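Leucine-rich repeat protein (Bacteroides thetaiotaomicron, PDB 4ECN) is of unknown function but, as an extracellular leucine-rich repeat protein with two domains of the DUF4458 family, probably binds other proteins. Local coordinates at residues Q42-V47 against V88-Y93; L137-I142 against I259-T264; L560-A565 against K584-E589. All coordinates share one frame; numbering follows the deposited sequence.

Overall arrangement
From the N terminus the chain first builds two beta domains of the DUF4458 family and then a long leucine-rich repeat array. Contact 1 closes a 40-residue excursion, 26 of its residues strand, by pairing strand 43-49 with strand 83-93 in the first domain. Contact 2 spans the whole second domain, bringing the end of its first strand, 130-139, against the segment that leaves toward helix 266-280. Contact 3 closes a loop of 18 residues between successive turns of the repeat array. The three follow in series, none nested or crossed: contacts 1 and 2 have centres about 36 Å apart, whereas contact 3 is centred about 66 Å from contact 2.

Contact 1. Residues Q42-V47 against V88-Y93; sequences QKIKVV and VGYYLY
K45 and Y91 form the central hydrogen-bonded pair of two antiparallel strands whose axes come within 4.7 Å. K45 N donates to Y91 O at 3.0 Å, and Y91 N returns a longer bond to K45 O. Farther along, V47 N meets G89 O at 2.8 Å while V47 O receives V88 N. At the opposite end the pairing slips into a classic beta bulge: Q42 and K43 both face Y93, with Q42 N giving Y93 O a nearly straight bond of 2.8 Å and K43 N only a weak one. Two CA-H...O contacts, I44 CA to Y91 O and Y90 CA to K45 O, fill in between the N-H bonds.

The apolar packing divides by face. I44, V46, Y90 and L92 share the buried one. I44 CG1 lies anti to its backbone nitrogen (chi1 -167°), which carries CD1 to 3.7 Å from Y90 CD1 and also against L92 CD2, the isoleucine and leucine running side by side. L101 of strand 99-104 touches both Y90 and L92.

On the other face K43, K45, V47, Y91 and Y93 are partly exposed, which suits the amphipathic lysines and tyrosines. K45 CB sits at the edge of the Y93 ring, 3.8 Å from Y93 CE1, and its chain bends at chi3 to bring CE within 3.4 Å of Y93 OH. The apolar V47 suits its place by packing: its CG2 touches Y91 CE1, and W210 of the second domain meets both residues. K43 turns its amine outward to a salt bridge with D97.

The chemistry thus implies a two-faced strand pair: aliphatic groups and one tyrosine ring turned into the domain, and a partly exposed lysine-tyrosine face whose methylenes and rings pack while its polar ends can probably stay hydrated or, as in K43, find a charged partner.

Contact 2. Residues L137-I142 against I259-T264; sequences LSKEGI and IQLKET
E140 and Q260 make the side-chain bond of this contact: Q260 NE2 gives a nearly straight hydrogen bond of 2.9 Å to E140 OE1. E140 OE1 lies in the plane of the Q260 amide, but the amide nitrogen comes to it from above the carboxylate plane, the two planes being 79° apart. Q260 bends at chi2 (-61°), bringing back toward the partner a side chain that sets out away from it. Both ends of the amide are used: NE2 also bonds P258 O, and K262 NZ reaches Q260 OE1 at 3.1 Å. An alanine here would remove the amide and would probably leave E140 OE1 and P258 O without this donor and the K262 amine free to swing.

The backbones are joined by two bonds around K139: I259 N to S138 O at 2.7 Å, and E140 N to I259 O at 2.9 Å. Beside these bonds the packing is aliphatic, as befits the buried I259, whose CD1 lies 3.9 Å from L137 CD2 with F152 against both residues. At the margin L261 CD1 touches the K139 CE methylene, while the K139 amine goes on to D199 O.

Such flanking bonds define a parallel beta bridge, here the last pairing of strands 130-139 and 251-259 in the second DUF4458 domain.

Contact 3. Residues L560-A565 against K584-E589; sequences LEEFPA and KVRHLE
F563 and L588 form the tight heart of this contact. L588 CD2 sits almost over the centre of the phenylalanine ring, 3.5 Å from its centroid and 12° off the ring normal, a CH-pi contact with one leucine methyl set over the flat face. V585 adds CG1 at 3.9 Å from F563 CD1, and its CG2 rests beside L560 CD2. W537 of helix 530-542 meets the F563 ring edge-to-face, so the ring is held between that helix and the leucine and valine of 584-589.

The two segments run nearly the same way, their end-to-end directions 13° apart, as successive coils of a leucine-rich repeat solenoid do, and their buried leucine, valine and phenylalanine side chains stack from turn to turn. Backbone bonds tie the coils: F563 N to H587 O at 2.9 Å, R586 N to E561 O at 2.8 Å, and K584 N to L560 O.

On the solvent side charge replaces packing. R586 spreads its guanidinium between two glutamates: NH2 meets the anti lone pair of E561 OE1 at 2.9 Å, and NH1 reaches E562 OE2 at 2.8 Å from above that carboxylate's plane. R586 CG stands between the backbone nitrogen and carbonyl carbon (chi1 62°), starting the chain back over E561 O. E562 OE1 has a further salt bridge to K534, so the two oxygens of this carboxylate each have a basic partner, R586 and K534. Farther along, H587 NE2 donates in its ring plane to E589 OE2 at 2.8 Å, while E589 OE1 accepts from the backbone of S566 where helix 566-569 begins.

Contact 1. Residues Q42-V47 against V88-Y93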
loop_
_atom_site.group_PDB
_atom_site.type_symbol
_atom_site.label_atom_id
_atom_site.label_comp_id
_atom_site.label_asym_id
_atom_site.label_seq_id
_atom_site.Cartn_x
_atom_site.Cartn_y
_atom_site.Cartn_z
ATOM N N GLN A 42 -61.621 -2.169 -9.573
ATOM C CA GLN A 42 -62.462 -2.569 -8.450
ATOM C C GLN A 42 -62.089 -4.008 -7.954
ATOM O O GLN A 42 -62.840 -4.601 -7.177
ATOM C CB GLN A 42 -63.957 -2.464 -8.823
ATOM C CG GLN A 42 -64.396 -3.216 -10.082
ATOM C CD GLN A 42 -65.886 -3.118 -10.301
ATOM O OE1 GLN A 42 -66.524 -2.098 -10.006
ATOM N NE2 GLN A 42 -66.478 -4.180 -10.827
ATOM N N LYS A 43 -60.901 -4.520 -8.356
ATOM C CA LYS A 43 -60.321 -5.826 -7.979
ATOM C C LYS A 43 -58.775 -5.792 -8.011
ATOM O O LYS A 43 -58.186 -4.866 -8.575
ATOM C CB LYS A 43 -60.821 -6.959 -8.899
ATOM C CG LYS A 43 -62.110 -7.638 -8.466
ATOM C CD LYS A 43 -62.503 -8.741 -9.453
ATOM C CE LYS A 43 -63.768 -9.475 -9.073
ATOM N NZ LYS A 43 -64.099 -10.547 -10.049
ATOM N N ILE A 44 -58.129 -6.793 -7.387
ATOM C CA ILE A 44 -56.673 -6.963 -7.356
ATOM C C ILE A 44 -56.357 -8.447 -7.105
ATOM O O ILE A 44 -57.010 -9.099 -6.279
ATOM C CB ILE A 44 -55.940 -6.035 -6.334
ATOM C CG1 ILE A 44 -54.414 -6.030 -6.578
ATOM C CG2 ILE A 44 -56.304 -6.358 -4.859
ATOM C CD1 ILE A 44 -53.631 -5.026 -5.807
ATOM N N LYS A 45 -55.371 -8.974 -7.837
ATOM C CA LYS A 45 -54.906 -10.345 -7.666
ATOM C C LYS A 45 -53.443 -10.246 -7.276
ATOM O O LYS A 45 -52.575 -9.979 -8.107
ATOM C CB LYS A 45 -55.161 -11.220 -8.921
ATOM C CG LYS A 45 -54.821 -12.720 -8.740
ATOM C CD LYS A 45 -55.363 -13.618 -9.877
ATOM C CE LYS A 45 -54.663 -13.454 -11.210
ATOM N NZ LYS A 45 -55.452 -14.023 -12.337
ATOM N N VAL A 46 -53.189 -10.366 -5.992
ATOM C CA VAL A 46 -51.840 -10.258 -5.482
ATOM C C VAL A 46 -51.210 -11.666 -5.503
ATOM O O VAL A 46 -51.719 -12.613 -4.885
ATOM C CB VAL A 46 -51.803 -9.587 -4.082
ATOM C CG1 VAL A 46 -50.376 -9.439 -3.583
ATOM C CG2 VAL A 46 -52.495 -8.225 -4.106
ATOM N N VAL A 47 -50.116 -11.786 -6.258
ATOM C CA VAL A 47 -49.342 -13.015 -6.402
ATOM C C VAL A 47 -48.288 -13.034 -5.274
ATOM O O VAL A 47 -47.510 -12.086 -5.135
ATOM C CB VAL A 47 -48.721 -13.117 -7.827
ATOM C CG1 VAL A 47 -47.824 -14.345 -7.968
ATOM C CG2 VAL A 47 -49.806 -13.124 -8.896
ATOM N N VAL A 88 -44.925 -11.186 -5.392
ATOM C CA VAL A 88 -44.196 -11.322 -6.659
ATOM C C VAL A 88 -44.620 -10.162 -7.580
ATOM O O VAL A 88 -43.778 -9.524 -8.225
ATOM C CB VAL A 88 -44.399 -12.706 -7.332
ATOM C CG1 VAL A 88 -43.405 -12.902 -8.476
ATOM C CG2 VAL A 88 -44.247 -13.831 -6.322
ATOM N N GLY A 89 -45.925 -9.896 -7.582
ATOM C CA GLY A 89 -46.558 -8.839 -8.354
ATOM C C GLY A 89 -48.053 -8.861 -8.156
ATOM O O GLY A 89 -48.570 -9.695 -7.406
ATOM N N TYR A 90 -48.756 -7.941 -8.822
ATOM C CA TYR A 90 -50.203 -7.839 -8.703
ATOM C C TYR A 90 -50.836 -7.305 -9.984
ATOM O O TYR A 90 -50.190 -6.600 -10.761
ATOM C CB TYR A 90 -50.597 -6.938 -7.510
ATOM C CG TYR A 90 -50.139 -5.494 -7.606
ATOM C CD1 TYR A 90 -50.925 -4.530 -8.239
ATOM C CD2 TYR A 90 -48.958 -5.075 -6.998
ATOM C CE1 TYR A 90 -50.512 -3.199 -8.317
ATOM C CE2 TYR A 90 -48.532 -3.751 -7.079
ATOM C CZ TYR A 90 -49.317 -2.814 -7.728
ATOM O OH TYR A 90 -48.900 -1.509 -7.788
ATOM N N TYR A 91 -52.123 -7.626 -10.179
ATOM C CA TYR A 91 -52.901 -7.163 -11.322
ATOM C C TYR A 91 -54.110 -6.406 -10.815
ATOM O O TYR A 91 -54.728 -6.845 -9.849
ATOM C CB TYR A 91 -53.345 -8.325 -12.263
ATOM C CG TYR A 91 -52.300 -9.371 -12.617
ATOM C CD1 TYR A 91 -52.121 -10.504 -11.823
ATOM C CD2 TYR A 91 -51.571 -9.287 -13.801
ATOM C CE1 TYR A 91 -51.185 -11.488 -12.156
ATOM C CE2 TYR A 91 -50.637 -10.271 -14.151
ATOM C CZ TYR A 91 -50.453 -11.373 -13.327
ATOM O OH TYR A 91 -49.530 -12.350 -13.631
ATOM N N LEU A 92 -54.448 -5.279 -11.447
ATOM C CA LEU A 92 -55.651 -4.518 -11.116
ATOM C C LEU A 92 -56.699 -4.801 -12.213
ATOM O O LEU A 92 -56.317 -5.072 -13.352
ATOM C CB LEU A 92 -55.349 -3.018 -10.942
ATOM C CG LEU A 92 -54.465 -2.675 -9.741
ATOM C CD1 LEU A 92 -53.916 -1.297 -9.843
ATOM C CD2 LEU A 92 -55.203 -2.834 -8.437
ATOM N N TYR A 93 -57.999 -4.825 -11.863
ATOM C CA TYR A 93 -59.071 -5.160 -12.811
ATOM C C TYR A 93 -60.244 -4.165 -12.743
ATOM O O TYR A 93 -60.688 -3.834 -11.645
ATOM C CB TYR A 93 -59.599 -6.581 -12.522
ATOM C CG TYR A 93 -58.573 -7.690 -12.650
ATOM C CD1 TYR A 93 -57.811 -8.095 -11.556
ATOM C CD2 TYR A 93 -58.414 -8.383 -13.847
ATOM C CE1 TYR A 93 -56.887 -9.137 -11.660
ATOM C CE2 TYR A 93 -57.498 -9.428 -13.964
ATOM C CZ TYR A 93 -56.733 -9.799 -12.870
ATOM O OH TYR A 93 -55.840 -10.839 -13.000
#

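Contact 2. Residues L137-I142 against I259-T264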
loop_
_atom_site.group_PDB
_atom_site.type_symbol
_atom_site.label_atom_id
_atom_site.label_comp_id
_atom_site.label_asym_id
_atom_site.label_seq_id
_atom_site.Cartn_x
_atom_site.Cartn_y
_atom_site.Cartn_z
ATOM N N LEU A 137 -37.809 -23.348 -22.151
ATOM C CA LEU A 137 -36.475 -23.942 -22.191
ATOM C C LEU A 137 -36.390 -24.873 -23.400
ATOM O O LEU A 137 -37.273 -25.700 -23.589
ATOM C CB LEU A 137 -36.170 -24.686 -20.880
ATOM C CG LEU A 137 -35.793 -23.873 -19.643
ATOM C CD1 LEU A 137 -36.979 -23.078 -19.079
ATOM C CD2 LEU A 137 -35.289 -24.797 -18.550
ATOM N N SER A 138 -35.355 -24.713 -24.233
ATOM C CA SER A 138 -35.198 -25.469 -25.471
ATOM C C SER A 138 -33.765 -25.942 -25.678
ATOM O O SER A 138 -32.841 -25.232 -25.271
ATOM C CB SER A 138 -35.599 -24.582 -26.646
ATOM O OG SER A 138 -36.728 -23.765 -26.366
ATOM N N LYS A 139 -33.570 -27.103 -26.350
ATOM C CA LYS A 139 -32.235 -27.624 -26.676
ATOM C C LYS A 139 -31.611 -26.840 -27.841
ATOM O O LYS A 139 -32.222 -26.734 -28.903
ATOM C CB LYS A 139 -32.273 -29.119 -27.029
ATOM C CG LYS A 139 -32.634 -30.067 -25.902
ATOM C CD LYS A 139 -32.395 -31.511 -26.357
ATOM C CE LYS A 139 -32.726 -32.547 -25.310
ATOM N NZ LYS A 139 -32.398 -33.926 -25.764
ATOM N N GLU A 140 -30.406 -26.285 -27.633
ATOM C CA GLU A 140 -29.625 -25.510 -28.616
ATOM C C GLU A 140 -28.208 -26.082 -28.669
ATOM O O GLU A 140 -27.787 -26.759 -27.723
ATOM C CB GLU A 140 -29.610 -23.999 -28.255
ATOM C CG GLU A 140 -29.098 -23.063 -29.348
ATOM C CD GLU A 140 -28.163 -21.944 -28.906
ATOM O OE1 GLU A 140 -26.994 -22.252 -28.578
ATOM O OE2 GLU A 140 -28.566 -20.758 -28.964
ATOM N N GLY A 141 -27.494 -25.823 -29.768
ATOM C CA GLY A 141 -26.119 -26.279 -29.967
ATOM C C GLY A 141 -26.010 -27.760 -30.282
ATOM O O GLY A 141 -25.364 -28.147 -31.263
ATOM N N ILE A 142 -26.621 -28.596 -29.420
ATOM C CA ILE A 142 -26.706 -30.050 -29.551
ATOM C C ILE A 142 -28.234 -30.337 -29.691
ATOM O O ILE A 142 -28.854 -31.071 -28.904
ATOM C CB ILE A 142 -25.953 -30.778 -28.376
ATOM C CG1 ILE A 142 -24.441 -30.371 -28.311
ATOM C CG2 ILE A 142 -26.116 -32.302 -28.393
ATOM C CD1 ILE A 142 -23.518 -30.604 -29.630
ATOM N N ILE A 259 -31.013 -23.986 -23.716
ATOM C CA ILE A 259 -30.272 -24.942 -22.893
ATOM C C ILE A 259 -29.188 -25.606 -23.758
ATOM O O ILE A 259 -29.470 -26.026 -24.872
ATOM C CB ILE A 259 -31.236 -25.964 -22.243
ATOM C CG1 ILE A 259 -32.328 -25.250 -21.392
ATOM C CG2 ILE A 259 -30.485 -27.037 -21.426
ATOM C CD1 ILE A 259 -31.846 -24.338 -20.242
ATOM N N GLN A 260 -27.946 -25.665 -23.242
ATOM C CA GLN A 260 -26.777 -26.183 -23.957
ATOM C C GLN A 260 -26.434 -27.636 -23.625
ATOM O O GLN A 260 -25.900 -28.336 -24.498
ATOM C CB GLN A 260 -25.540 -25.326 -23.626
ATOM C CG GLN A 260 -25.668 -23.851 -23.984
ATOM C CD GLN A 260 -25.876 -23.607 -25.457
ATOM O OE1 GLN A 260 -25.111 -24.080 -26.311
ATOM N NE2 GLN A 260 -26.903 -22.828 -25.776
ATOM N N LEU A 261 -26.679 -28.058 -22.353
ATOM C CA LEU A 261 -26.360 -29.384 -21.794
ATOM C C LEU A 261 -24.867 -29.631 -21.952
ATOM O O LEU A 261 -24.446 -30.608 -22.580
ATOM C CB LEU A 261 -27.181 -30.520 -22.441
ATOM C CG LEU A 261 -28.697 -30.379 -22.455
ATOM C CD1 LEU A 261 -29.309 -31.299 -23.493
ATOM C CD2 LEU A 261 -29.297 -30.622 -21.097
ATOM N N LYS A 262 -24.071 -28.679 -21.467
ATOM C CA LYS A 262 -22.619 -28.746 -21.574
ATOM C C LYS A 262 -21.954 -28.599 -20.199
ATOM O O LYS A 262 -22.619 -28.399 -19.173
ATOM C CB LYS A 262 -22.088 -27.654 -22.529
ATOM C CG LYS A 262 -22.592 -27.704 -23.958
ATOM C CD LYS A 262 -22.054 -26.505 -24.734
ATOM C CE LYS A 262 -22.627 -26.383 -26.127
ATOM N NZ LYS A 262 -22.191 -25.126 -26.797
ATOM N N GLU A 263 -20.627 -28.716 -20.188
ATOM C CA GLU A 263 -19.844 -28.528 -18.987
ATOM C C GLU A 263 -19.674 -27.034 -18.809
ATOM O O GLU A 263 -19.494 -26.332 -19.806
ATOM C CB GLU A 263 -18.512 -29.283 -19.122
ATOM C CG GLU A 263 -17.863 -29.673 -17.801
ATOM C CD GLU A 263 -16.882 -30.826 -17.930
ATOM O OE1 GLU A 263 -15.790 -30.621 -18.511
ATOM O OE2 GLU A 263 -17.215 -31.945 -17.470
ATOM N N THR A 264 -19.803 -26.531 -17.570
ATOM C CA THR A 264 -19.648 -25.105 -17.279
ATOM C C THR A 264 -18.213 -24.751 -17.532
ATOM O O THR A 264 -17.321 -25.468 -17.060
ATOM C CB THR A 264 -20.095 -24.805 -15.858
ATOM O OG1 THR A 264 -21.427 -25.253 -15.742
ATOM C CG2 THR A 264 -20.032 -23.314 -15.508
#

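Contact 3. Residues L560-A565 against K584-E589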
loop_
_atom_site.group_PDB
_atom_site.type_symbol
_atom_site.label_atom_id
_atom_site.label_comp_id
_atom_site.label_asym_id
_atom_site.label_seq_id
_atom_site.Cartn_x
_atom_site.Cartn_y
_atom_site.Cartn_z
ATOM N N LEU A 560 12.287 -7.823 18.239
ATOM C CA LEU A 560 13.517 -8.593 18.418
ATOM C C LEU A 560 14.511 -7.903 19.390
ATOM O O LEU A 560 14.788 -6.716 19.245
ATOM C CB LEU A 560 14.210 -8.832 17.074
ATOM C CG LEU A 560 15.183 -9.990 17.092
ATOM C CD1 LEU A 560 14.447 -11.306 17.170
ATOM C CD2 LEU A 560 16.124 -9.930 15.926
ATOM N N GLU A 561 15.031 -8.651 20.372
ATOM C CA GLU A 561 16.030 -8.130 21.306
ATOM C C GLU A 561 17.425 -8.758 21.018
ATOM O O GLU A 561 18.457 -8.098 21.216
ATOM C CB GLU A 561 15.606 -8.372 22.770
ATOM C CG GLU A 561 14.406 -7.535 23.213
ATOM C CD GLU A 561 13.827 -7.773 24.598
ATOM O OE1 GLU A 561 14.518 -8.353 25.467
ATOM O OE2 GLU A 561 12.673 -7.345 24.820
ATOM N N GLU A 562 17.432 -10.012 20.510
ATOM C CA GLU A 562 18.625 -10.799 20.176
ATOM C C GLU A 562 18.541 -11.446 18.780
ATOM O O GLU A 562 17.518 -12.048 18.446
ATOM C CB GLU A 562 18.835 -11.938 21.214
ATOM C CG GLU A 562 19.110 -11.510 22.642
ATOM C CD GLU A 562 18.972 -12.601 23.690
ATOM O OE1 GLU A 562 19.458 -13.734 23.466
ATOM O OE2 GLU A 562 18.409 -12.303 24.767
ATOM N N PHE A 563 19.648 -11.416 18.016
ATOM C CA PHE A 563 19.742 -12.109 16.739
ATOM C C PHE A 563 19.903 -13.601 16.956
ATOM O O PHE A 563 20.608 -13.981 17.887
ATOM C CB PHE A 563 20.929 -11.583 15.920
ATOM C CG PHE A 563 20.647 -10.493 14.910
ATOM C CD1 PHE A 563 19.790 -9.438 15.218
ATOM C CD2 PHE A 563 21.327 -10.454 13.703
ATOM C CE1 PHE A 563 19.540 -8.427 14.288
ATOM C CE2 PHE A 563 21.092 -9.430 12.784
ATOM C CZ PHE A 563 20.187 -8.436 13.073
ATOM N N PRO A 564 19.314 -14.474 16.092
ATOM C CA PRO A 564 19.545 -15.922 16.231
ATOM C C PRO A 564 21.025 -16.293 16.216
ATOM O O PRO A 564 21.835 -15.514 15.738
ATOM C CB PRO A 564 18.855 -16.498 14.982
ATOM C CG PRO A 564 17.826 -15.504 14.597
ATOM C CD PRO A 564 18.458 -14.184 14.919
ATOM N N ALA A 565 21.372 -17.492 16.718
ATOM C CA ALA A 565 22.724 -18.052 16.735
ATOM C C ALA A 565 23.388 -17.915 15.367
ATOM O O ALA A 565 22.741 -18.172 14.341
ATOM C CB ALA A 565 22.663 -19.513 17.136
ATOM N N LYS A 584 14.313 -3.865 19.183
ATOM C CA LYS A 584 14.908 -3.539 20.486
ATOM C C LYS A 584 16.228 -4.320 20.582
ATOM O O LYS A 584 16.642 -4.744 21.673
ATOM C CB LYS A 584 13.919 -3.853 21.657
ATOM C CG LYS A 584 12.725 -2.876 21.831
ATOM C CD LYS A 584 11.504 -3.191 20.953
ATOM C CE LYS A 584 10.384 -2.173 21.050
ATOM N NZ LYS A 584 9.289 -2.447 20.067
ATOM N N VAL A 585 16.891 -4.493 19.398
ATOM C CA VAL A 585 18.080 -5.327 19.227
ATOM C C VAL A 585 19.223 -4.793 20.097
ATOM O O VAL A 585 19.694 -3.675 19.896
ATOM C CB VAL A 585 18.519 -5.492 17.748
ATOM C CG1 VAL A 585 19.783 -6.335 17.638
ATOM C CG2 VAL A 585 17.410 -6.132 16.924
ATOM N N ARG A 586 19.651 -5.624 21.070
ATOM C CA ARG A 586 20.762 -5.322 21.979
ATOM C C ARG A 586 21.962 -6.247 21.688
ATOM O O ARG A 586 23.055 -5.984 22.194
ATOM C CB ARG A 586 20.336 -5.444 23.474
ATOM C CG ARG A 586 19.881 -6.841 23.924
ATOM C CD ARG A 586 19.651 -6.983 25.425
ATOM N NE ARG A 586 18.391 -7.682 25.704
ATOM C CZ ARG A 586 18.262 -9.000 25.787
ATOM N NH1 ARG A 586 19.323 -9.788 25.666
ATOM N NH2 ARG A 586 17.072 -9.542 26.003
ATOM N N HIS A 587 21.749 -7.339 20.901
ATOM C CA HIS A 587 22.800 -8.312 20.602
ATOM C C HIS A 587 22.737 -8.857 19.151
ATOM O O HIS A 587 21.778 -9.540 18.780
ATOM C CB HIS A 587 22.710 -9.491 21.591
ATOM C CG HIS A 587 23.730 -10.561 21.340
ATOM N ND1 HIS A 587 25.067 -10.387 21.688
ATOM C CD2 HIS A 587 23.585 -11.772 20.747
ATOM C CE1 HIS A 587 25.683 -11.493 21.299
ATOM N NE2 HIS A 587 24.836 -12.354 20.727
ATOM N N LEU A 588 23.825 -8.631 18.383
ATOM C CA LEU A 588 23.996 -9.129 17.010
ATOM C C LEU A 588 24.814 -10.415 16.938
ATOM O O LEU A 588 25.732 -10.629 17.737
ATOM C CB LEU A 588 24.706 -8.090 16.119
ATOM C CG LEU A 588 24.016 -6.773 15.820
ATOM C CD1 LEU A 588 24.907 -5.904 14.995
ATOM C CD2 LEU A 588 22.731 -6.971 15.095
ATOM N N GLU A 589 24.520 -11.239 15.938
ATOM C CA GLU A 589 25.276 -12.450 15.622
ATOM C C GLU A 589 25.703 -12.322 14.182
ATOM O O GLU A 589 24.983 -11.715 13.396
ATOM C CB GLU A 589 24.470 -13.725 15.895
ATOM C CG GLU A 589 24.252 -14.010 17.373
ATOM C CD GLU A 589 25.296 -14.868 18.055
ATOM O OE1 GLU A 589 25.776 -15.838 17.428
ATOM O OE2 GLU A 589 25.548 -14.641 19.259
#